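PDB 2E87: OBG-type G domain-containing protein from Pyrococcus horikoshii, which is of unknown cellular function but binds GDP, and probably GTP, through a G domain of the Obg type. Local coordinates for residues T169-G174 and G223-P228; P176-S181 and E258-P263; I253-E258 and I287-V292; L270-H275 and K306-N311. One frame throughout, in Å; residues are numbered along the deposited sequence.

Overall arrangement
All four contacts belong to the G domain. Contacts 1 to 3 lie at or beside the nucleotide-bearing end of its sheet, contact 4 farther off on the outside of the domain. Contacts 1 and 3 are buried and grow out of the neighbouring strands 169-173 and 249-254, tied by a probable bond from I253 N to A173 O. Contact 2, partly buried, joins the P-loop to the loop after strand 249-254; it shares E258 with contact 3, and both touch GDP. Contact 4 joins helix 264-277 to the turn after helix 295-307. Aliphatic packing marks contact 1, phosphate-binding amides contact 2, charged and amide side chains around the base contact 3, and aromatic packing with a weak ion pair contact 4.

Contact 1. Residues T169-G174 and G223-P228; sequences TVVIAG and GLLDRP
L225 packs on A173 and V171 where the P-loop leaves strand 169-173 and the loop that begins at the glycine of the DTPG motif of a P-loop GTPase, the switch II region, runs past it. The apolar part is small and fully buried. L225 CB rests on A173 CB at 3.8 Å, and the branch ending in CD1 crosses V171 at about a right angle, 4.1 Å from CG1; alanine is short enough to let the leucine lie against the strand. The backbone supplies one nearly straight hydrogen bond, G174 N to L225 O (3.3 Å, 165° at the hydrogen), with the donor above the carbonyl plane. G174 has backbone angles that only glycine takes readily, and its carbonyl O, which also receives K180 NZ, is approached by D226 CA at 3.3 Å in a CH-O contact. The polar part lies within the loop. With chi1 at 62°, the D226 carboxylate turns back to meet G223 N, and OD2 forms a salt bridge with R227 NE at 2.6 Å. A leucine in place of D226 would probably leave R227 without its charge mate and the turn at G223 freer to move. D226 OD1 is gripped from opposite faces, by G223 N and R227 NH2, each at 2.7 Å.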
# COMPACT_ATOMS: atom_id res chain seq x y z
N THR A 169 1.09 14.33 -9.70
CA THR A 169 0.62 13.31 -10.65
C THR A 169 -0.60 13.77 -11.43
O THR A 169 -1.50 14.40 -10.89
CB THR A 169 0.26 11.97 -9.94
OG1 THR A 169 1.44 11.39 -9.37
CG2 THR A 169 -0.31 10.96 -10.94
N VAL A 170 -0.59 13.45 -12.72
CA VAL A 170 -1.70 13.75 -13.60
C VAL A 170 -2.42 12.42 -13.84
O VAL A 170 -1.79 11.41 -14.16
CB VAL A 170 -1.25 14.30 -14.97
CG1 VAL A 170 -2.48 14.50 -15.86
CG2 VAL A 170 -0.52 15.62 -14.79
N VAL A 171 -3.74 12.43 -13.66
CA VAL A 171 -4.57 11.25 -13.85
C VAL A 171 -5.45 11.46 -15.09
O VAL A 171 -6.26 12.38 -15.13
CB VAL A 171 -5.48 11.01 -12.60
CG1 VAL A 171 -6.37 9.82 -12.81
CG2 VAL A 171 -4.61 10.80 -11.36
N ILE A 172 -5.26 10.60 -16.10
CA ILE A 172 -6.01 10.68 -17.35
C ILE A 172 -7.25 9.77 -17.34
O ILE A 172 -7.14 8.56 -17.17
CB ILE A 172 -5.09 10.31 -18.55
CG1 ILE A 172 -3.89 11.24 -18.59
CG2 ILE A 172 -5.87 10.43 -19.88
CD1 ILE A 172 -2.80 10.81 -19.59
N ALA A 173 -8.43 10.39 -17.52
CA ALA A 173 -9.71 9.67 -17.50
C ALA A 173 -10.48 9.74 -18.84
O ALA A 173 -10.11 10.49 -19.76
CB ALA A 173 -10.59 10.22 -16.38
N GLY A 174 -11.55 8.96 -18.94
CA GLY A 174 -12.35 8.95 -20.14
C GLY A 174 -12.69 7.53 -20.53
O GLY A 174 -12.04 6.59 -20.06
N GLY A 223 -10.18 0.72 -16.88
CA GLY A 223 -10.80 -0.14 -15.90
C GLY A 223 -11.14 0.55 -14.60
O GLY A 223 -11.73 -0.07 -13.71
N LEU A 224 -10.80 1.83 -14.48
CA LEU A 224 -11.07 2.59 -13.26
C LEU A 224 -11.94 3.83 -13.49
O LEU A 224 -13.00 3.99 -12.86
CB LEU A 224 -9.73 2.99 -12.61
CG LEU A 224 -8.73 1.87 -12.26
CD1 LEU A 224 -7.42 2.46 -11.72
CD2 LEU A 224 -9.33 0.90 -11.22
N LEU A 225 -11.52 4.72 -14.38
CA LEU A 225 -12.29 5.92 -14.64
C LEU A 225 -12.80 5.96 -16.06
O LEU A 225 -12.93 7.03 -16.66
CB LEU A 225 -11.45 7.16 -14.33
CG LEU A 225 -11.15 7.36 -12.84
CD1 LEU A 225 -10.28 8.58 -12.65
CD2 LEU A 225 -12.46 7.53 -12.07
N ASP A 226 -13.11 4.78 -16.59
CA ASP A 226 -13.59 4.64 -17.95
C ASP A 226 -14.98 4.00 -17.98
O ASP A 226 -15.41 3.47 -19.01
CB ASP A 226 -12.62 3.78 -18.77
CG ASP A 226 -12.50 2.38 -18.23
OD1 ASP A 226 -11.78 1.55 -18.85
OD2 ASP A 226 -13.13 2.10 -17.19
N ARG A 227 -15.67 4.06 -16.85
CA ARG A 227 -17.01 3.50 -16.75
C ARG A 227 -17.71 4.00 -15.50
O ARG A 227 -17.07 4.41 -14.54
CB ARG A 227 -16.95 1.98 -16.74
CG ARG A 227 -16.29 1.40 -15.53
CD ARG A 227 -15.74 0.04 -15.87
NE ARG A 227 -14.81 0.12 -16.99
CZ ARG A 227 -14.09 -0.90 -17.44
NH1 ARG A 227 -14.18 -2.09 -16.85
NH2 ARG A 227 -13.27 -0.72 -18.47
N PRO A 228 -19.05 4.00 -15.50
CA PRO A 228 -19.85 4.46 -14.36
C PRO A 228 -19.31 3.89 -13.05
O PRO A 228 -19.14 2.68 -12.92
CB PRO A 228 -21.24 3.93 -14.69
CG PRO A 228 -21.28 4.02 -16.16
CD PRO A 228 -19.93 3.45 -16.55

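Contact 2. Residues P176-S181 and E258-P263; sequences PNVGKS and EHCGFP. With GDP (guanosine-5'-diphosphate), chain F.
N177 and C260 face each other with their CA atoms 4.7 Å apart, the first on the phosphate-binding loop, the second in a type I turn from E258 to G261 closed by a bond from G261 N to E258 O. The side chain of C260 is compact enough to enter the angle between the two loops: its CB lies 3.4 Å from N177 O, and SG leans on V178 CG1. N177 answers with its amide. With chi1 at -46°, CG stands beside the backbone N, and ND2 reaches C260 O at 3.2 Å (158° at the hydrogen), arriving in the carbonyl plane on a lone pair. A valine here would probably leave C260 O without this donor. Farther out, P176 CD meets F262 CE1 at 3.5 Å, the two side chains crossing at about a right angle, while H175 stacks on the F262 ring. On the nucleotide side the amides converge on the beta-phosphate: N177 N on GDP O1B, K180 N on GDP O2B at 2.9 Å, and S181 N almost straight on GDP O3B at 2.8 Å. G179 N bonds both GDP O2B and the bridging GDP O3A. K180 bends at chi3 and chi4 to bring NZ to GDP O2B at 3.0 Å as well. Such a ring of backbone amides and one lysine, around a glycine-rich turn capping a helix, is the P-loop (Walker A motif) of GTP-binding proteins.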
# COMPACT_ATOMS: atom_id res chain seq x y z
N PRO A 176 -13.29 3.99 -22.78
CA PRO A 176 -12.27 3.18 -23.44
C PRO A 176 -12.11 3.67 -24.86
O PRO A 176 -13.07 4.12 -25.48
CB PRO A 176 -12.86 1.77 -23.38
CG PRO A 176 -13.78 1.83 -22.16
CD PRO A 176 -14.43 3.16 -22.36
N ASN A 177 -10.88 3.59 -25.36
CA ASN A 177 -10.55 3.98 -26.72
C ASN A 177 -10.64 5.47 -27.03
O ASN A 177 -10.71 5.83 -28.20
CB ASN A 177 -11.44 3.25 -27.74
CG ASN A 177 -11.55 1.77 -27.46
OD1 ASN A 177 -10.55 1.06 -27.36
ND2 ASN A 177 -12.78 1.29 -27.34
N VAL A 178 -10.65 6.34 -26.02
CA VAL A 178 -10.72 7.76 -26.35
C VAL A 178 -9.33 8.36 -26.57
O VAL A 178 -9.21 9.49 -27.00
CB VAL A 178 -11.46 8.59 -25.27
CG1 VAL A 178 -12.88 8.12 -25.13
CG2 VAL A 178 -10.71 8.50 -23.95
N GLY A 179 -8.29 7.60 -26.25
CA GLY A 179 -6.93 8.08 -26.43
C GLY A 179 -6.12 8.33 -25.17
O GLY A 179 -5.08 9.00 -25.22
N LYS A 180 -6.57 7.79 -24.05
CA LYS A 180 -5.87 7.97 -22.79
C LYS A 180 -4.40 7.57 -22.85
O LYS A 180 -3.52 8.39 -22.56
CB LYS A 180 -6.59 7.19 -21.68
CG LYS A 180 -7.98 7.72 -21.37
CD LYS A 180 -8.53 7.15 -20.05
CE LYS A 180 -8.72 5.63 -20.11
NZ LYS A 180 -9.75 5.24 -21.12
N SER A 181 -4.12 6.33 -23.22
CA SER A 181 -2.73 5.87 -23.28
C SER A 181 -1.93 6.54 -24.40
O SER A 181 -0.73 6.78 -24.27
CB SER A 181 -2.68 4.35 -23.47
OG SER A 181 -3.30 3.97 -24.67
N GLU A 258 -16.76 9.91 -31.70
CA GLU A 258 -17.49 8.76 -31.20
C GLU A 258 -16.91 7.47 -31.77
O GLU A 258 -17.50 6.40 -31.63
CB GLU A 258 -19.00 8.88 -31.51
CG GLU A 258 -19.65 10.09 -30.82
CD GLU A 258 -21.14 10.26 -31.12
OE1 GLU A 258 -21.68 9.51 -31.94
OE2 GLU A 258 -21.77 11.16 -30.53
N HIS A 259 -15.73 7.56 -32.38
CA HIS A 259 -15.10 6.35 -32.92
C HIS A 259 -14.70 5.43 -31.78
O HIS A 259 -14.50 4.23 -31.98
CB HIS A 259 -13.89 6.70 -33.78
CG HIS A 259 -14.24 7.46 -35.02
ND1 HIS A 259 -13.30 8.09 -35.80
CD2 HIS A 259 -15.44 7.72 -35.60
CE1 HIS A 259 -13.90 8.71 -36.80
NE2 HIS A 259 -15.20 8.50 -36.70
N CYS A 260 -14.58 5.99 -30.58
CA CYS A 260 -14.25 5.19 -29.40
C CYS A 260 -15.37 4.16 -29.15
O CYS A 260 -15.15 3.15 -28.48
CB CYS A 260 -14.10 6.09 -28.19
SG CYS A 260 -15.57 7.11 -27.87
N GLY A 261 -16.55 4.44 -29.70
CA GLY A 261 -17.68 3.54 -29.53
C GLY A 261 -18.64 3.97 -28.43
O GLY A 261 -19.32 3.16 -27.83
N PHE A 262 -18.67 5.27 -28.14
CA PHE A 262 -19.54 5.79 -27.11
C PHE A 262 -20.04 7.12 -27.56
O PHE A 262 -19.24 8.01 -27.87
CB PHE A 262 -18.79 5.97 -25.78
CG PHE A 262 -18.29 4.68 -25.19
CD1 PHE A 262 -17.07 4.16 -25.58
CD2 PHE A 262 -19.07 3.96 -24.30
CE1 PHE A 262 -16.65 2.92 -25.11
CE2 PHE A 262 -18.66 2.73 -23.82
CZ PHE A 262 -17.45 2.20 -24.22
N PRO A 263 -21.38 7.28 -27.63
CA PRO A 263 -22.04 8.53 -28.05
C PRO A 263 -21.56 9.67 -27.16
O PRO A 263 -21.24 9.46 -25.99
CB PRO A 263 -23.53 8.24 -27.82
CG PRO A 263 -23.63 6.76 -27.97
CD PRO A 263 -22.37 6.23 -27.32
PB GDP F . -7.55 4.47 -24.34
O1B GDP F . -8.29 3.15 -24.37
O2B GDP F . -8.50 5.68 -23.84
O3B GDP F . -6.09 4.47 -23.87
O3A GDP F . -7.41 4.81 -25.90
PA GDP F . -6.11 4.68 -26.85
O1A GDP F . -5.00 5.56 -26.38
O2A GDP F . -5.64 3.14 -26.90
O5' GDP F . -6.58 5.17 -28.31
C5' GDP F . -7.63 4.30 -28.77
C4' GDP F . -7.63 4.26 -30.31
O4' GDP F . -7.80 5.63 -30.84
C3' GDP F . -6.33 3.78 -30.95
O3' GDP F . -6.17 2.84 -32.02
C2' GDP F . -5.51 5.08 -31.05
O2' GDP F . -4.56 4.92 -32.12
C1' GDP F . -6.59 5.98 -31.61
N9 GDP F . -6.30 7.41 -31.41
C8 GDP F . -5.73 8.00 -30.31
N7 GDP F . -5.63 9.29 -30.49
C5 GDP F . -6.13 9.61 -31.71
C6 GDP F . -6.29 10.84 -32.45
O6 GDP F . -5.92 11.91 -31.99
N1 GDP F . -6.86 10.77 -33.70
C2 GDP F . -7.28 9.55 -34.23
N2 GDP F . -7.84 9.51 -35.48
N3 GDP F . -7.13 8.42 -33.56
C4 GDP F . -6.57 8.40 -32.31

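Contact 3. Residues I253-E258 and I287-V292; sequences IFDPSE and INKIDV. With GDP (guanosine-5'-diphosphate), chain F.
D255 and K289 form a salt bridge, OD2 to NZ at 2.8 Å, in which the ammonium stands above the carboxylate plane. The lysine bends at chi2 and chi4 to get there; its methylenes pass D255 OD1 and run along the guanine base, CG near GDP N1 and CE near GDP C4, with CE also 3.7 Å from GDP O4'. The other carboxylate oxygen is fixed on its own loop: D255 OD1 accepts from S257 OG (2.7 Å) and S257 N, the latter making an Asx turn, while OD2 also receives C260 N. N288, K289 and D291 make up the NKxD motif, which gives G domains their guanine specificity. D291 clamps the base, taking GDP N1 on OD1 (2.7 Å, 173° at the hydrogen) and N2 on OD2 (3.2 Å); a two-oxygen acceptor suits these two neighbouring N-H groups. N288 works differently: its OD1 accepts from A317 N and its ND2 donates to V178 O, so the amide ties the base-binding loops to the P-loop. Backbone pairing carries strand 249-254 into this site through a parallel bridge of F254 with I287, followed by the bond from N288 N to F254 O (3.0 Å). I253 and N288 lie side by side, pointing the same way, with I253 CG2 3.5 Å from N288 CB.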
# COMPACT_ATOMS: atom_id res chain seq x y z
N ILE A 253 -10.51 13.23 -21.17
CA ILE A 253 -10.56 13.23 -22.62
C ILE A 253 -11.92 12.82 -23.19
O ILE A 253 -12.46 11.77 -22.83
CB ILE A 253 -9.53 12.26 -23.23
CG1 ILE A 253 -8.12 12.57 -22.70
CG2 ILE A 253 -9.57 12.37 -24.74
CD1 ILE A 253 -7.05 11.62 -23.22
N PHE A 254 -12.44 13.66 -24.08
CA PHE A 254 -13.70 13.41 -24.80
C PHE A 254 -13.28 13.04 -26.23
O PHE A 254 -12.26 13.51 -26.71
CB PHE A 254 -14.56 14.67 -24.91
CG PHE A 254 -15.32 15.02 -23.67
CD1 PHE A 254 -14.86 16.01 -22.81
CD2 PHE A 254 -16.53 14.39 -23.38
CE1 PHE A 254 -15.59 16.38 -21.69
CE2 PHE A 254 -17.27 14.74 -22.27
CZ PHE A 254 -16.80 15.74 -21.42
N ASP A 255 -14.08 12.21 -26.89
CA ASP A 255 -13.83 11.83 -28.28
C ASP A 255 -15.08 12.22 -29.07
O ASP A 255 -16.01 11.43 -29.22
CB ASP A 255 -13.59 10.32 -28.42
CG ASP A 255 -13.55 9.86 -29.88
OD1 ASP A 255 -13.49 10.73 -30.78
OD2 ASP A 255 -13.57 8.63 -30.14
N PRO A 256 -15.12 13.45 -29.59
CA PRO A 256 -16.27 13.95 -30.35
C PRO A 256 -16.65 13.14 -31.59
O PRO A 256 -17.77 13.23 -32.07
CB PRO A 256 -15.86 15.38 -30.71
CG PRO A 256 -14.91 15.75 -29.64
CD PRO A 256 -14.09 14.50 -29.47
N SER A 257 -15.71 12.36 -32.10
CA SER A 257 -15.94 11.54 -33.29
C SER A 257 -16.80 10.31 -32.96
O SER A 257 -17.46 9.74 -33.84
CB SER A 257 -14.60 11.06 -33.85
OG SER A 257 -14.20 9.86 -33.19
N GLU A 258 -16.76 9.91 -31.70
CA GLU A 258 -17.49 8.76 -31.20
C GLU A 258 -16.91 7.47 -31.77
O GLU A 258 -17.50 6.40 -31.63
CB GLU A 258 -19.00 8.88 -31.51
CG GLU A 258 -19.65 10.09 -30.82
CD GLU A 258 -21.14 10.26 -31.12
OE1 GLU A 258 -21.68 9.51 -31.94
OE2 GLU A 258 -21.77 11.16 -30.53
N ILE A 287 -10.28 17.78 -25.78
CA ILE A 287 -11.17 17.27 -26.83
C ILE A 287 -10.24 16.63 -27.88
O ILE A 287 -9.62 17.34 -28.68
CB ILE A 287 -11.98 18.41 -27.45
CG1 ILE A 287 -12.79 19.10 -26.36
CG2 ILE A 287 -12.91 17.89 -28.52
CD1 ILE A 287 -13.79 20.12 -26.87
N ASN A 288 -10.16 15.31 -27.85
CA ASN A 288 -9.27 14.55 -28.74
C ASN A 288 -9.87 14.19 -30.09
O ASN A 288 -11.02 14.51 -30.37
CB ASN A 288 -8.82 13.28 -28.02
CG ASN A 288 -7.55 12.68 -28.63
OD1 ASN A 288 -6.62 13.39 -29.01
ND2 ASN A 288 -7.51 11.35 -28.69
N LYS A 289 -9.08 13.52 -30.92
CA LYS A 289 -9.52 13.13 -32.26
C LYS A 289 -9.99 14.32 -33.12
O LYS A 289 -10.90 14.16 -33.94
CB LYS A 289 -10.67 12.09 -32.19
CG LYS A 289 -10.25 10.63 -32.08
CD LYS A 289 -10.09 10.20 -30.64
CE LYS A 289 -9.79 8.70 -30.56
NZ LYS A 289 -10.97 7.86 -30.91
N ILE A 290 -9.40 15.49 -32.96
CA ILE A 290 -9.83 16.63 -33.77
C ILE A 290 -9.48 16.43 -35.25
O ILE A 290 -10.07 17.08 -36.12
CB ILE A 290 -9.19 17.95 -33.31
CG1 ILE A 290 -7.66 17.85 -33.37
CG2 ILE A 290 -9.66 18.30 -31.92
CD1 ILE A 290 -6.96 19.12 -32.95
N ASP A 291 -8.54 15.53 -35.53
CA ASP A 291 -8.11 15.25 -36.90
C ASP A 291 -9.12 14.43 -37.70
O ASP A 291 -9.03 14.35 -38.93
CB ASP A 291 -6.77 14.50 -36.88
CG ASP A 291 -6.86 13.16 -36.16
OD1 ASP A 291 -7.23 13.15 -34.97
OD2 ASP A 291 -6.56 12.11 -36.78
N VAL A 292 -10.08 13.82 -37.01
CA VAL A 292 -11.09 13.00 -37.67
C VAL A 292 -12.49 13.33 -37.17
O VAL A 292 -13.48 12.78 -37.65
CB VAL A 292 -10.79 11.49 -37.45
CG1 VAL A 292 -11.75 10.63 -38.22
CG2 VAL A 292 -9.37 11.17 -37.89
PB GDP F . -7.55 4.47 -24.34
O1B GDP F . -8.29 3.15 -24.37
O2B GDP F . -8.50 5.68 -23.84
O3B GDP F . -6.09 4.47 -23.87
O3A GDP F . -7.41 4.81 -25.90
PA GDP F . -6.11 4.68 -26.85
O1A GDP F . -5.00 5.56 -26.38
O2A GDP F . -5.64 3.14 -26.90
O5' GDP F . -6.58 5.17 -28.31
C5' GDP F . -7.63 4.30 -28.77
C4' GDP F . -7.63 4.26 -30.31
O4' GDP F . -7.80 5.63 -30.84
C3' GDP F . -6.33 3.78 -30.95
O3' GDP F . -6.17 2.84 -32.02
C2' GDP F . -5.51 5.08 -31.05
O2' GDP F . -4.56 4.92 -32.12
C1' GDP F . -6.59 5.98 -31.61
N9 GDP F . -6.30 7.41 -31.41
C8 GDP F . -5.73 8.00 -30.31
N7 GDP F . -5.63 9.29 -30.49
C5 GDP F . -6.13 9.61 -31.71
C6 GDP F . -6.29 10.84 -32.45
O6 GDP F . -5.92 11.91 -31.99
N1 GDP F . -6.86 10.77 -33.70
C2 GDP F . -7.28 9.55 -34.23
N2 GDP F . -7.84 9.51 -35.48
N3 GDP F . -7.13 8.42 -33.56
C4 GDP F . -6.57 8.40 -32.31

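Contact 4. Residues L270-H275 and K306-N311; sequences LFEEVH and KEKGLN
F271 and L310 are aimed at each other by their first torsions: chi1 of 162° sets CG of the phenylalanine anti to its backbone N, and -63° places CG of the leucine beside its own. They come from opposite directions, and L310 CD1 stops 3.8 Å from F271 CZ, meeting the ring obliquely. One helical turn on, H275 adds a second wall, with F271 CZ 3.7 Å above its ring plane toward the rim and L310 CD1 4.4 Å from NE2. Y252 meets F271 edge-to-face, so the phenylalanine bridges the sheet and the surface, a place for a large flat apolar group. The contact joins helix 264-277 of the alpha/beta G domain to the turn just after helix 295-307. That helix ends in a Schellman motif at G309, whose positive phi suits glycine and whose N bonds K306 O at 3.0 Å. K308, just before, bends at chi2 and then runs extended, its CG near F271 CE2 at 4.4 Å, to bring NZ 3.3 Å from E272 OE2. That salt bridge is long and its hydrogen bond weak. F271 and L310 thus pack on the inner side, while K308 lies at the exposed edge, where a loose ion pair to the partly exposed E272 probably costs little.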
# COMPACT_ATOMS: atom_id res chain seq x y z
N LEU A 270 -20.48 10.32 -18.09
CA LEU A 270 -19.32 9.82 -17.37
C LEU A 270 -18.50 10.98 -16.83
O LEU A 270 -18.07 10.95 -15.68
CB LEU A 270 -18.44 8.94 -18.26
CG LEU A 270 -17.34 8.21 -17.50
CD1 LEU A 270 -17.97 7.28 -16.47
CD2 LEU A 270 -16.47 7.43 -18.46
N PHE A 271 -18.28 11.99 -17.66
CA PHE A 271 -17.51 13.13 -17.21
C PHE A 271 -18.13 13.73 -15.94
O PHE A 271 -17.43 14.05 -14.99
CB PHE A 271 -17.46 14.21 -18.29
CG PHE A 271 -17.07 15.55 -17.77
CD1 PHE A 271 -15.73 15.85 -17.53
CD2 PHE A 271 -18.03 16.48 -17.43
CE1 PHE A 271 -15.37 17.06 -16.95
CE2 PHE A 271 -17.67 17.70 -16.85
CZ PHE A 271 -16.34 17.99 -16.61
N GLU A 272 -19.45 13.87 -15.93
CA GLU A 272 -20.14 14.45 -14.79
C GLU A 272 -20.02 13.58 -13.53
O GLU A 272 -19.87 14.09 -12.43
CB GLU A 272 -21.61 14.71 -15.13
CG GLU A 272 -21.77 15.53 -16.40
CD GLU A 272 -23.22 15.82 -16.75
OE1 GLU A 272 -24.03 14.87 -16.82
OE2 GLU A 272 -23.53 17.02 -16.95
N GLU A 273 -20.09 12.27 -13.70
CA GLU A 273 -19.95 11.37 -12.57
C GLU A 273 -18.52 11.43 -12.03
O GLU A 273 -18.30 11.42 -10.83
CB GLU A 273 -20.29 9.95 -12.99
CG GLU A 273 -20.66 9.08 -11.82
CD GLU A 273 -20.53 7.62 -12.13
OE1 GLU A 273 -19.39 7.14 -12.20
OE2 GLU A 273 -21.57 6.95 -12.32
N VAL A 274 -17.53 11.50 -12.92
CA VAL A 274 -16.13 11.56 -12.50
C VAL A 274 -15.78 12.93 -11.93
O VAL A 274 -15.04 13.03 -10.95
CB VAL A 274 -15.18 11.21 -13.68
CG1 VAL A 274 -13.73 11.48 -13.31
CG2 VAL A 274 -15.34 9.75 -14.06
N HIS A 275 -16.31 13.97 -12.55
CA HIS A 275 -16.06 15.35 -12.12
C HIS A 275 -16.60 15.58 -10.71
O HIS A 275 -16.07 16.42 -9.95
CB HIS A 275 -16.75 16.34 -13.07
CG HIS A 275 -16.35 17.76 -12.84
ND1 HIS A 275 -17.26 18.80 -12.84
CD2 HIS A 275 -15.14 18.32 -12.64
CE1 HIS A 275 -16.62 19.94 -12.64
NE2 HIS A 275 -15.33 19.68 -12.51
N LYS A 306 -17.51 24.66 -21.63
CA LYS A 306 -17.41 26.02 -21.15
C LYS A 306 -18.53 26.35 -20.17
O LYS A 306 -18.35 27.17 -19.28
CB LYS A 306 -17.38 26.99 -22.33
CG LYS A 306 -16.07 26.88 -23.11
CD LYS A 306 -16.06 27.67 -24.41
CE LYS A 306 -14.72 27.48 -25.13
NZ LYS A 306 -14.66 28.13 -26.47
N GLU A 307 -19.66 25.68 -20.31
CA GLU A 307 -20.79 25.90 -19.41
C GLU A 307 -20.50 25.37 -18.01
O GLU A 307 -21.17 25.76 -17.05
CB GLU A 307 -22.05 25.24 -19.95
CG GLU A 307 -22.58 25.86 -21.23
CD GLU A 307 -23.89 25.26 -21.66
OE1 GLU A 307 -24.85 25.29 -20.86
OE2 GLU A 307 -23.97 24.76 -22.81
N LYS A 308 -19.52 24.49 -17.89
CA LYS A 308 -19.15 23.94 -16.59
C LYS A 308 -18.01 24.76 -15.99
O LYS A 308 -17.50 24.44 -14.92
CB LYS A 308 -18.71 22.47 -16.72
CG LYS A 308 -19.78 21.51 -17.18
CD LYS A 308 -20.78 21.19 -16.09
CE LYS A 308 -21.81 20.20 -16.58
NZ LYS A 308 -22.80 19.87 -15.52
N GLY A 309 -17.63 25.81 -16.70
CA GLY A 309 -16.56 26.67 -16.23
C GLY A 309 -15.16 26.20 -16.59
O GLY A 309 -14.18 26.61 -15.98
N LEU A 310 -15.07 25.34 -17.60
CA LEU A 310 -13.79 24.82 -18.02
C LEU A 310 -13.44 25.23 -19.44
O LEU A 310 -14.30 25.25 -20.32
CB LEU A 310 -13.80 23.29 -17.92
CG LEU A 310 -13.99 22.76 -16.50
CD1 LEU A 310 -14.47 21.32 -16.55
CD2 LEU A 310 -12.68 22.90 -15.75
N ASN A 311 -12.18 25.58 -19.65
CA ASN A 311 -11.68 25.98 -20.95
C ASN A 311 -10.91 24.79 -21.50
O ASN A 311 -9.76 24.54 -21.11
CB ASN A 311 -10.78 27.21 -20.80
CG ASN A 311 -10.54 27.94 -22.11
OD1 ASN A 311 -10.04 29.08 -22.13
ND2 ASN A 311 -10.88 27.29 -23.23